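Local coordinates for protein putative glutaryl-CoA dehydrogenase (Thermus thermophilus, PDB 2EBA) that belongs to the acyl-CoA dehydrogenase family of flavoproteins and binds flavin-adenine dinucleotide (FAD) within an assembly of four chains, at residues Glu15-Val18 against Gln19-Arg23; Arg35-Trp38 against Glu39-Val42; Leu300-Arg303 against Leu304-Lys308. All coordinates share one frame; numbering follows the deposited sequence.

Contact 1: residues Glu15-Val18 against Gln19-Arg23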
ATOM      1  N   GLU A  15     -27.428 -20.896  15.660  1.00 19.60           N
ATOM      2  CA  GLU A  15     -26.183 -20.160  15.505  1.00 19.20           C
ATOM      3  C   GLU A  15     -26.369 -18.716  15.939  1.00 19.03           C
ATOM      4  O   GLU A  15     -25.504 -18.146  16.594  1.00 17.48           O
ATOM      5  CB  GLU A  15     -25.724 -20.220  14.047  1.00 17.14           C
ATOM      6  CG  GLU A  15     -25.551 -21.638  13.559  1.00 17.01           C
ATOM      7  CD  GLU A  15     -25.260 -21.738  12.083  1.00 16.21           C
ATOM      8  OE1 GLU A  15     -25.843 -20.964  11.297  1.00 17.06           O
ATOM      9  OE2 GLU A  15     -24.458 -22.611  11.703  1.00 16.85           O
ATOM     10  N   LYS A  16     -27.504 -18.128  15.579  1.00 20.58           N
ATOM     11  CA  LYS A  16     -27.757 -16.745  15.939  1.00 21.00           C
ATOM     12  C   LYS A  16     -27.924 -16.553  17.424  1.00 22.63           C
ATOM     13  O   LYS A  16     -27.591 -15.475  17.948  1.00 21.72           O
ATOM     14  CB  LYS A  16     -28.963 -16.197  15.163  1.00 20.27           C
ATOM     15  CG  LYS A  16     -28.623 -15.937  13.702  1.00 21.72           C
ATOM     16  CD  LYS A  16     -29.703 -15.198  12.942  1.00 20.24           C
ATOM     17  CE  LYS A  16     -30.913 -16.066  12.713  1.00 20.73           C
ATOM     18  NZ  LYS A  16     -31.625 -15.577  11.520  1.00 19.08           N
ATOM     19  N   GLU A  17     -28.406 -17.557  18.145  1.00 23.87           N
ATOM     20  CA  GLU A  17     -28.509 -17.317  19.563  1.00 24.91           C
ATOM     21  C   GLU A  17     -27.195 -17.644  20.285  1.00 23.78           C
ATOM     22  O   GLU A  17     -27.011 -17.168  21.432  1.00 24.10           O
ATOM     23  CB  GLU A  17     -29.704 -18.052  20.192  1.00 27.23           C
ATOM     24  CG  GLU A  17     -30.548 -17.129  21.100  1.00 30.99           C
ATOM     25  CD  GLU A  17     -30.076 -17.131  22.561  1.00 33.91           C
ATOM     26  OE1 GLU A  17     -29.544 -18.171  23.019  1.00 36.91           O
ATOM     27  OE2 GLU A  17     -30.255 -16.111  23.267  1.00 36.08           O
ATOM     28  N   VAL A  18     -26.264 -18.412  19.689  1.00 22.55           N
ATOM     29  CA  VAL A  18     -25.025 -18.621  20.443  1.00 21.61           C
ATOM     30  C   VAL A  18     -24.312 -17.262  20.353  1.00 20.92           C
ATOM     31  O   VAL A  18     -23.559 -16.887  21.262  1.00 19.84           O
ATOM     32  CB  VAL A  18     -24.112 -19.798  19.919  1.00 21.64           C
ATOM     33  CG1 VAL A  18     -24.971 -21.008  19.612  1.00 20.38           C
ATOM     34  CG2 VAL A  18     -23.301 -19.364  18.753  1.00 21.68           C
ATOM     35  N   GLN A  19     -24.592 -16.491  19.297  1.00 19.84           N
ATOM     36  CA  GLN A  19     -23.963 -15.181  19.137  1.00 19.91           C
ATOM     37  C   GLN A  19     -24.539 -14.194  20.143  1.00 19.93           C
ATOM     38  O   GLN A  19     -23.789 -13.497  20.828  1.00 18.72           O
ATOM     39  CB  GLN A  19     -24.149 -14.621  17.726  1.00 20.28           C
ATOM     40  CG  GLN A  19     -23.398 -13.307  17.463  1.00 21.17           C
ATOM     41  CD  GLN A  19     -24.246 -12.067  17.705  1.00 22.27           C
ATOM     42  OE1 GLN A  19     -23.765 -11.024  18.172  1.00 22.65           O
ATOM     43  NE2 GLN A  19     -25.514 -12.172  17.357  1.00 25.02           N
ATOM     44  N   LYS A  20     -25.859 -14.128  20.259  1.00 20.56           N
ATOM     45  CA  LYS A  20     -26.447 -13.173  21.185  1.00 22.09           C
ATOM     46  C   LYS A  20     -26.057 -13.441  22.634  1.00 21.07           C
ATOM     47  O   LYS A  20     -25.757 -12.512  23.370  1.00 21.56           O
ATOM     48  CB  LYS A  20     -27.957 -13.193  21.068  1.00 23.97           C
ATOM     49  CG  LYS A  20     -28.478 -13.077  19.627  1.00 27.79           C
ATOM     50  CD  LYS A  20     -28.585 -11.606  19.169  1.00 29.82           C
ATOM     51  CE  LYS A  20     -27.657 -11.322  18.015  1.00 30.15           C
ATOM     52  NZ  LYS A  20     -27.544  -9.871  17.667  1.00 31.66           N
ATOM     53  N   ALA A  21     -26.074 -14.705  23.038  1.00 20.03           N
ATOM     54  CA  ALA A  21     -25.765 -15.050  24.423  1.00 18.66           C
ATOM     55  C   ALA A  21     -24.296 -14.809  24.740  1.00 18.15           C
ATOM     56  O   ALA A  21     -23.966 -14.332  25.839  1.00 16.02           O
ATOM     57  CB  ALA A  21     -26.082 -16.515  24.647  1.00 18.17           C
ATOM     58  N   ALA A  22     -23.408 -15.155  23.807  1.00 18.08           N
ATOM     59  CA  ALA A  22     -21.981 -15.023  24.012  1.00 17.80           C
ATOM     60  C   ALA A  22     -21.705 -13.537  24.326  1.00 17.34           C
ATOM     61  O   ALA A  22     -20.980 -13.226  25.280  1.00 16.56           O
ATOM     62  CB  ALA A  22     -21.241 -15.402  22.753  1.00 15.30           C
ATOM     63  N   ARG A  23     -22.269 -12.604  23.540  1.00 17.22           N
ATOM     64  CA  ARG A  23     -22.051 -11.167  23.736  1.00 16.53           C
ATOM     65  C   ARG A  23     -22.686 -10.768  25.092  1.00 16.47           C
ATOM     66  O   ARG A  23     -22.088  -9.964  25.811  1.00 13.41           O
ATOM     67  CB  ARG A  23     -22.713 -10.378  22.573  1.00 16.52           C
ATOM     68  CG  ARG A  23     -22.656  -8.860  22.767  1.00 15.80           C
ATOM     69  CD  ARG A  23     -22.804  -7.974  21.499  1.00 15.74           C
ATOM     70  NE  ARG A  23     -21.991  -8.426  20.371  1.00 15.22           N
ATOM     71  CZ  ARG A  23     -21.829  -7.757  19.225  1.00 13.71           C
ATOM     72  NH1 ARG A  23     -22.419  -6.574  19.038  1.00 13.14           N
ATOM     73  NH2 ARG A  23     -21.098  -8.283  18.248  1.00 12.26           N
TER
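Val18 meets Ala22 one turn further along helix 13-29, where Ala22 N donates to Val18 O at 3.1 Å. Ala22 CB also sits 3.1 Å from Val18 O, a short approach into which a single methyl fits, and Ala22 touches Phe56 as well. In Val18, chi1 of -44° sets CG2 between the backbone N and the carbonyl carbon, where it comes to 3.2 Å from Gln19 N; this branched, apolar side chain also touches Ala74 of helix 72-85. Gln19 joins the preceding turn through its backbone: Gln19 N reaches Glu15 O at 3.3 Å, and Gln19 CB rests 3.6 Å from Lys16 O. Its buried side chain continues toward Glu81 and Met1. Glu17 lies on the solvent side, where a charged residue is well placed. Glu17 O accepts from Ala21 N at 3.1 Å. The bend at chi2 (-90°) leaves Glu17 OE1 standing loosely by Ala21 CB, 4.2 Å away, while OE2 makes a salt bridge with Arg24. This is the i to i+4 pattern of an amphipathic alpha-helix, here in the helical N-terminal region of the acyl-CoA dehydrogenase fold.

Contact 2: residues Arg35-Trp38 against Glu39-Val42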
ATOM      1  N   ARG A  35      -9.614  -4.245  30.443  1.00 19.91           N
ATOM      2  CA  ARG A  35      -8.560  -3.235  30.555  1.00 23.18           C
ATOM      3  C   ARG A  35      -7.604  -3.684  31.636  1.00 22.82           C
ATOM      4  O   ARG A  35      -6.490  -4.124  31.356  1.00 24.26           O
ATOM      5  CB  ARG A  35      -9.117  -1.878  30.967  1.00 25.54           C
ATOM      6  CG  ARG A  35      -9.133  -0.829  29.883  1.00 29.96           C
ATOM      7  CD  ARG A  35     -10.542  -0.585  29.378  1.00 33.57           C
ATOM      8  NE  ARG A  35     -10.802   0.842  29.222  1.00 38.33           N
ATOM      9  CZ  ARG A  35     -12.006   1.368  29.013  1.00 40.33           C
ATOM     10  NH1 ARG A  35     -13.074   0.579  28.937  1.00 41.53           N
ATOM     11  NH2 ARG A  35     -12.138   2.686  28.886  1.00 41.13           N
ATOM     12  N   ASP A  36      -8.045  -3.578  32.884  1.00 22.16           N
ATOM     13  CA  ASP A  36      -7.238  -3.966  34.023  1.00 22.02           C
ATOM     14  C   ASP A  36      -6.514  -5.295  33.838  1.00 20.00           C
ATOM     15  O   ASP A  36      -5.316  -5.375  34.093  1.00 19.82           O
ATOM     16  CB  ASP A  36      -8.117  -3.999  35.259  1.00 23.32           C
ATOM     17  CG  ASP A  36      -8.853  -2.686  35.466  1.00 24.54           C
ATOM     18  OD1 ASP A  36      -8.458  -1.682  34.823  1.00 27.15           O
ATOM     19  OD2 ASP A  36      -9.817  -2.631  36.249  1.00 26.43           O
ATOM     20  N   TRP A  37      -7.200  -6.335  33.399  1.00 18.69           N
ATOM     21  CA  TRP A  37      -6.506  -7.600  33.242  1.00 17.53           C
ATOM     22  C   TRP A  37      -5.369  -7.536  32.200  1.00 16.73           C
ATOM     23  O   TRP A  37      -4.286  -8.079  32.446  1.00 15.73           O
ATOM     24  CB  TRP A  37      -7.490  -8.704  32.874  1.00 18.00           C
ATOM     25  CG  TRP A  37      -8.572  -8.939  33.891  1.00 18.62           C
ATOM     26  CD1 TRP A  37      -8.528  -8.698  35.252  1.00 16.92           C
ATOM     27  CD2 TRP A  37      -9.839  -9.561  33.644  1.00 18.46           C
ATOM     28  NE1 TRP A  37      -9.690  -9.138  35.849  1.00 16.70           N
ATOM     29  CE2 TRP A  37     -10.510  -9.674  34.888  1.00 18.88           C
ATOM     30  CE3 TRP A  37     -10.476 -10.043  32.487  1.00 19.19           C
ATOM     31  CZ2 TRP A  37     -11.788 -10.244  35.003  1.00 19.97           C
ATOM     32  CZ3 TRP A  37     -11.737 -10.605  32.605  1.00 18.93           C
ATOM     33  CH2 TRP A  37     -12.381 -10.697  33.853  1.00 18.83           C
ATOM     34  N   TRP A  38      -5.607  -6.887  31.053  1.00 16.13           N
ATOM     35  CA  TRP A  38      -4.591  -6.765  30.004  1.00 15.77           C
ATOM     36  C   TRP A  38      -3.429  -5.977  30.634  1.00 15.66           C
ATOM     37  O   TRP A  38      -2.256  -6.375  30.549  1.00 13.99           O
ATOM     38  CB  TRP A  38      -5.152  -5.990  28.813  1.00 15.68           C
ATOM     39  CG  TRP A  38      -4.296  -6.041  27.614  1.00 15.96           C
ATOM     40  CD1 TRP A  38      -4.303  -7.002  26.640  1.00 15.10           C
ATOM     41  CD2 TRP A  38      -3.207  -5.169  27.306  1.00 15.89           C
ATOM     42  NE1 TRP A  38      -3.286  -6.781  25.740  1.00 16.48           N
ATOM     43  CE2 TRP A  38      -2.590  -5.659  26.128  1.00 16.39           C
ATOM     44  CE3 TRP A  38      -2.677  -4.017  27.918  1.00 13.12           C
ATOM     45  CZ2 TRP A  38      -1.475  -5.053  25.548  1.00 16.50           C
ATOM     46  CZ3 TRP A  38      -1.572  -3.409  27.344  1.00 14.16           C
ATOM     47  CH2 TRP A  38      -0.981  -3.931  26.167  1.00 14.94           C
ATOM     48  N   GLU A  39      -3.796  -4.873  31.282  1.00 17.49           N
ATOM     49  CA  GLU A  39      -2.857  -3.983  31.950  1.00 20.68           C
ATOM     50  C   GLU A  39      -1.966  -4.717  32.954  1.00 20.07           C
ATOM     51  O   GLU A  39      -0.743  -4.590  32.888  1.00 19.04           O
ATOM     52  CB  GLU A  39      -3.644  -2.914  32.671  1.00 23.65           C
ATOM     53  CG  GLU A  39      -3.144  -1.535  32.552  1.00 28.21           C
ATOM     54  CD  GLU A  39      -4.169  -0.540  33.041  1.00 30.95           C
ATOM     55  OE1 GLU A  39      -5.332  -0.623  32.542  1.00 36.52           O
ATOM     56  OE2 GLU A  39      -3.813   0.307  33.886  1.00 33.42           O
ATOM     57  N   GLU A  40      -2.553  -5.456  33.902  1.00 21.00           N
ATOM     58  CA  GLU A  40      -1.718  -6.166  34.867  1.00 21.57           C
ATOM     59  C   GLU A  40      -1.214  -7.485  34.293  1.00 20.39           C
ATOM     60  O   GLU A  40      -0.570  -8.265  34.974  1.00 20.66           O
ATOM     61  CB  GLU A  40      -2.452  -6.371  36.201  1.00 22.34           C
ATOM     62  CG  GLU A  40      -3.870  -6.885  36.109  1.00 25.51           C
ATOM     63  CD  GLU A  40      -4.782  -6.154  37.075  1.00 26.53           C
ATOM     64  OE1 GLU A  40      -4.771  -4.904  37.073  1.00 27.13           O
ATOM     65  OE2 GLU A  40      -5.510  -6.817  37.834  1.00 28.81           O
ATOM     66  N   GLY A  41      -1.505  -7.714  33.023  1.00 20.12           N
ATOM     67  CA  GLY A  41      -1.041  -8.916  32.368  1.00 19.39           C
ATOM     68  C   GLY A  41      -1.491 -10.221  32.981  1.00 20.55           C
ATOM     69  O   GLY A  41      -0.687 -11.125  33.183  1.00 21.67           O
ATOM     70  N   VAL A  42      -2.776 -10.340  33.273  1.00 20.37           N
ATOM     71  CA  VAL A  42      -3.277 -11.576  33.833  1.00 20.48           C
ATOM     72  C   VAL A  42      -4.443 -12.148  33.034  1.00 18.73           C
ATOM     73  O   VAL A  42      -5.216 -11.411  32.429  1.00 16.45           O
ATOM     74  CB  VAL A  42      -3.716 -11.373  35.301  1.00 23.69           C
ATOM     75  CG1 VAL A  42      -4.843 -10.342  35.383  1.00 23.80           C
ATOM     76  CG2 VAL A  42      -4.139 -12.714  35.908  1.00 24.50           C
TER
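Glu39 packs back against the turn formed by Arg35 and Asp36, and here the packing is close. Glu39 N donates to Arg35 O (2.8 Å), while Glu39 CB lies 3.3 Å from Asp36 O. Glu40, though exposed, is pressed on the same turn, its CG 2.9 Å from Asp36 O. Trp38 belongs to this dense side too. With CG anti to its own nitrogen (chi1 -169°), the indole swings back beside the next peptide, leaving CE3 3.6 Å from Glu39 N. The large apolar ring suits this buried place, because Leu356 and Asn357 of helix 351-361 and Met205 of the second subunit pack around it. The helix then ends in a Schellman motif: Val42 N bonds to Trp37 O at 2.8 Å, and Gly41 N hydrogen-bonds to Trp38 O. Gly41 makes the turn at positive phi (59°), a conformation that a residue without a side chain adopts easily. Arg208 also binds the last turn, donating to Glu39 O and, weakly, to Trp38 O. Toward solvent the fit is slacker. Val42 CG1 stands 4.0 Å from both CB and CD1 of Trp37, whose indole also meets the rings of His33 and His46. The exposed acids Asp36 and Glu40 suit the water-facing side. The side chains of Asp36 and Glu39 run side by side, their carboxylate planes steeply turned against each other, with Asp36 OD1 and Glu39 OE1 4.0 Å apart. These like charges probably repel, which may raise a carboxylate's proton affinity; Glu39 OE2 has a long, weak ion pair with Arg203 of the second subunit.

Contact 3: residues Leu300-Arg303 against Leu304-Lys308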
ATOM      1  N   LEU A 300     -15.808 -14.703   3.916  1.00 12.86           N
ATOM      2  CA  LEU A 300     -14.804 -15.766   3.848  1.00 13.56           C
ATOM      3  C   LEU A 300     -15.062 -16.762   4.978  1.00 13.91           C
ATOM      4  O   LEU A 300     -15.106 -17.971   4.757  1.00 14.34           O
ATOM      5  CB  LEU A 300     -13.373 -15.203   3.999  1.00 10.39           C
ATOM      6  CG  LEU A 300     -12.744 -14.384   2.870  1.00 11.20           C
ATOM      7  CD1 LEU A 300     -11.291 -14.070   3.205  1.00 10.96           C
ATOM      8  CD2 LEU A 300     -12.815 -15.159   1.566  1.00  9.23           C
ATOM      9  N   ALA A 301     -15.229 -16.217   6.183  1.00 14.27           N
ATOM     10  CA  ALA A 301     -15.453 -16.983   7.401  1.00 14.93           C
ATOM     11  C   ALA A 301     -16.709 -17.826   7.306  1.00 14.30           C
ATOM     12  O   ALA A 301     -16.708 -18.999   7.678  1.00 13.90           O
ATOM     13  CB  ALA A 301     -15.550 -16.041   8.586  1.00 12.82           C
ATOM     14  N   TRP A 302     -17.778 -17.212   6.826  1.00 14.24           N
ATOM     15  CA  TRP A 302     -19.044 -17.904   6.661  1.00 14.49           C
ATOM     16  C   TRP A 302     -18.896 -19.043   5.657  1.00 13.86           C
ATOM     17  O   TRP A 302     -19.298 -20.159   5.930  1.00 14.12           O
ATOM     18  CB  TRP A 302     -20.120 -16.933   6.169  1.00 15.33           C
ATOM     19  CG  TRP A 302     -21.323 -17.628   5.590  1.00 16.36           C
ATOM     20  CD1 TRP A 302     -22.363 -18.192   6.277  1.00 16.02           C
ATOM     21  CD2 TRP A 302     -21.528 -17.956   4.213  1.00 16.23           C
ATOM     22  NE1 TRP A 302     -23.195 -18.859   5.412  1.00 15.78           N
ATOM     23  CE2 TRP A 302     -22.706 -18.734   4.139  1.00 15.83           C
ATOM     24  CE3 TRP A 302     -20.827 -17.673   3.034  1.00 16.28           C
ATOM     25  CZ2 TRP A 302     -23.197 -19.237   2.928  1.00 14.67           C
ATOM     26  CZ3 TRP A 302     -21.318 -18.174   1.826  1.00 15.69           C
ATOM     27  CH2 TRP A 302     -22.489 -18.947   1.787  1.00 14.69           C
ATOM     28  N   ARG A 303     -18.314 -18.752   4.497  1.00 14.44           N
ATOM     29  CA  ARG A 303     -18.134 -19.753   3.444  1.00 14.89           C
ATOM     30  C   ARG A 303     -17.338 -20.959   3.913  1.00 14.70           C
ATOM     31  O   ARG A 303     -17.657 -22.098   3.590  1.00 14.27           O
ATOM     32  CB  ARG A 303     -17.425 -19.122   2.237  1.00 15.31           C
ATOM     33  CG  ARG A 303     -17.138 -20.090   1.094  1.00 13.65           C
ATOM     34  CD  ARG A 303     -18.393 -20.822   0.769  1.00 14.26           C
ATOM     35  NE  ARG A 303     -18.241 -21.818  -0.274  1.00 14.60           N
ATOM     36  CZ  ARG A 303     -19.049 -22.862  -0.384  1.00 14.12           C
ATOM     37  NH1 ARG A 303     -20.027 -23.015   0.495  1.00 13.73           N
ATOM     38  NH2 ARG A 303     -18.893 -23.731  -1.372  1.00 15.19           N
ATOM     39  N   LEU A 304     -16.290 -20.680   4.671  1.00 15.56           N
ATOM     40  CA  LEU A 304     -15.409 -21.694   5.200  1.00 15.12           C
ATOM     41  C   LEU A 304     -16.122 -22.537   6.246  1.00 14.68           C
ATOM     42  O   LEU A 304     -15.848 -23.718   6.377  1.00 15.57           O
ATOM     43  CB  LEU A 304     -14.189 -21.011   5.823  1.00 15.88           C
ATOM     44  CG  LEU A 304     -12.815 -21.468   5.332  1.00 17.69           C
ATOM     45  CD1 LEU A 304     -12.727 -21.340   3.818  1.00 16.97           C
ATOM     46  CD2 LEU A 304     -11.744 -20.652   6.007  1.00 17.56           C
ATOM     47  N   ALA A 305     -17.031 -21.919   6.998  1.00 14.07           N
ATOM     48  CA  ALA A 305     -17.777 -22.625   8.034  1.00 14.99           C
ATOM     49  C   ALA A 305     -18.670 -23.677   7.407  1.00 14.94           C
ATOM     50  O   ALA A 305     -18.771 -24.789   7.916  1.00 14.62           O
ATOM     51  CB  ALA A 305     -18.620 -21.649   8.860  1.00 11.48           C
ATOM     52  N   ARG A 306     -19.317 -23.331   6.302  1.00 15.59           N
ATOM     53  CA  ARG A 306     -20.187 -24.286   5.632  1.00 17.01           C
ATOM     54  C   ARG A 306     -19.358 -25.396   5.002  1.00 16.09           C
ATOM     55  O   ARG A 306     -19.667 -26.569   5.176  1.00 15.16           O
ATOM     56  CB  ARG A 306     -21.054 -23.587   4.577  1.00 16.98           C
ATOM     57  CG  ARG A 306     -21.988 -22.516   5.154  1.00 16.44           C
ATOM     58  CD  ARG A 306     -22.883 -23.038   6.287  1.00 16.31           C
ATOM     59  NE  ARG A 306     -23.831 -22.025   6.756  1.00 18.52           N
ATOM     60  CZ  ARG A 306     -24.366 -21.989   7.977  1.00 19.54           C
ATOM     61  NH1 ARG A 306     -24.052 -22.914   8.874  1.00 21.47           N
ATOM     62  NH2 ARG A 306     -25.207 -21.021   8.311  1.00 21.33           N
ATOM     63  N   LEU A 307     -18.302 -25.033   4.283  1.00 15.93           N
ATOM     64  CA  LEU A 307     -17.445 -26.042   3.673  1.00 15.89           C
ATOM     65  C   LEU A 307     -16.940 -27.004   4.753  1.00 15.51           C
ATOM     66  O   LEU A 307     -16.857 -28.213   4.541  1.00 13.07           O
ATOM     67  CB  LEU A 307     -16.248 -25.383   2.974  1.00 14.36           C
ATOM     68  CG  LEU A 307     -16.465 -24.701   1.626  1.00 15.35           C
ATOM     69  CD1 LEU A 307     -15.205 -23.937   1.231  1.00 16.42           C
ATOM     70  CD2 LEU A 307     -16.814 -25.744   0.580  1.00 13.43           C
ATOM     71  N   LYS A 308     -16.619 -26.455   5.919  1.00 15.93           N
ATOM     72  CA  LYS A 308     -16.094 -27.255   7.007  1.00 17.25           C
ATOM     73  C   LYS A 308     -17.056 -28.342   7.476  1.00 18.02           C
ATOM     74  O   LYS A 308     -16.664 -29.496   7.632  1.00 17.59           O
ATOM     75  CB  LYS A 308     -15.711 -26.355   8.172  1.00 16.74           C
ATOM     76  CG  LYS A 308     -14.897 -27.080   9.205  1.00 17.31           C
ATOM     77  CD  LYS A 308     -14.555 -26.210  10.392  1.00 19.03           C
ATOM     78  CE  LYS A 308     -13.848 -27.038  11.451  1.00 20.06           C
ATOM     79  NZ  LYS A 308     -13.631 -26.285  12.708  1.00 22.64           N
TER
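Arg303 and Leu307, one turn apart on helix 281-309, pack a guanidinium face against a leucine. A bend at chi2 (50°) brings the guanidinium of Arg303 toward Leu307, whose CG sits over the centre of one face, 3.7 Å above its plane. Leu307 CD2 approaches NH2 of Arg303 to 3.5 Å. A branched leucine suits this place because it covers the flat face and leaves the N-H groups to other partners: NE of Arg303 donates to the carbonyl of Tyr5 in the third subunit. Trp302 and Arg306 pair differently. The methylene CG of Arg306 lies over one face of the indole, toward its rim, whereas the guanidinium stands almost perpendicular to the ring (89°) and does not stack on it. The two donors, Trp302 NE1 and Arg306 NE, come to 3.5 Å without bonding. Backbone hydrogen bonds hold both pairs in step: Arg306 N to Trp302 O is 3.2 Å, and Leu307 N to Arg303 O is 3.1 Å. Small Ala305 touches Trp250 and Phe246 of helix 235-269. The polar ends of Arg306 reach Leu10 O and, in a salt bridge, Glu15. Each arginine thus spends its hydrocarbon or its flat face on the helix and its N-H groups on partners beyond it, which probably lets positive charge be accommodated at a largely buried junction between helices and subunits.

How the contacts relate
Contacts 1 and 3 belong to different family regions, N-terminal and C-terminal, yet they meet directly: Glu15 OE2 and Arg306 NH1 form a salt bridge of 2.9 Å, although the contact centres are about 18 Å apart. Contact 2, which runs from helix 31-39 into the following loop, shares the N-terminal region with contact 1 but does not touch it; their nearest atoms are about 12 Å apart. Contacts 2 and 3 lie on opposite sides of the chain's centre, about 33 Å between centres. Contact 2 lies about 10 Å from a bound FAD, measured from the Trp38 side chain, not in contact. Contacts 2 and 3 each reach another subunit, the second and the third respectively.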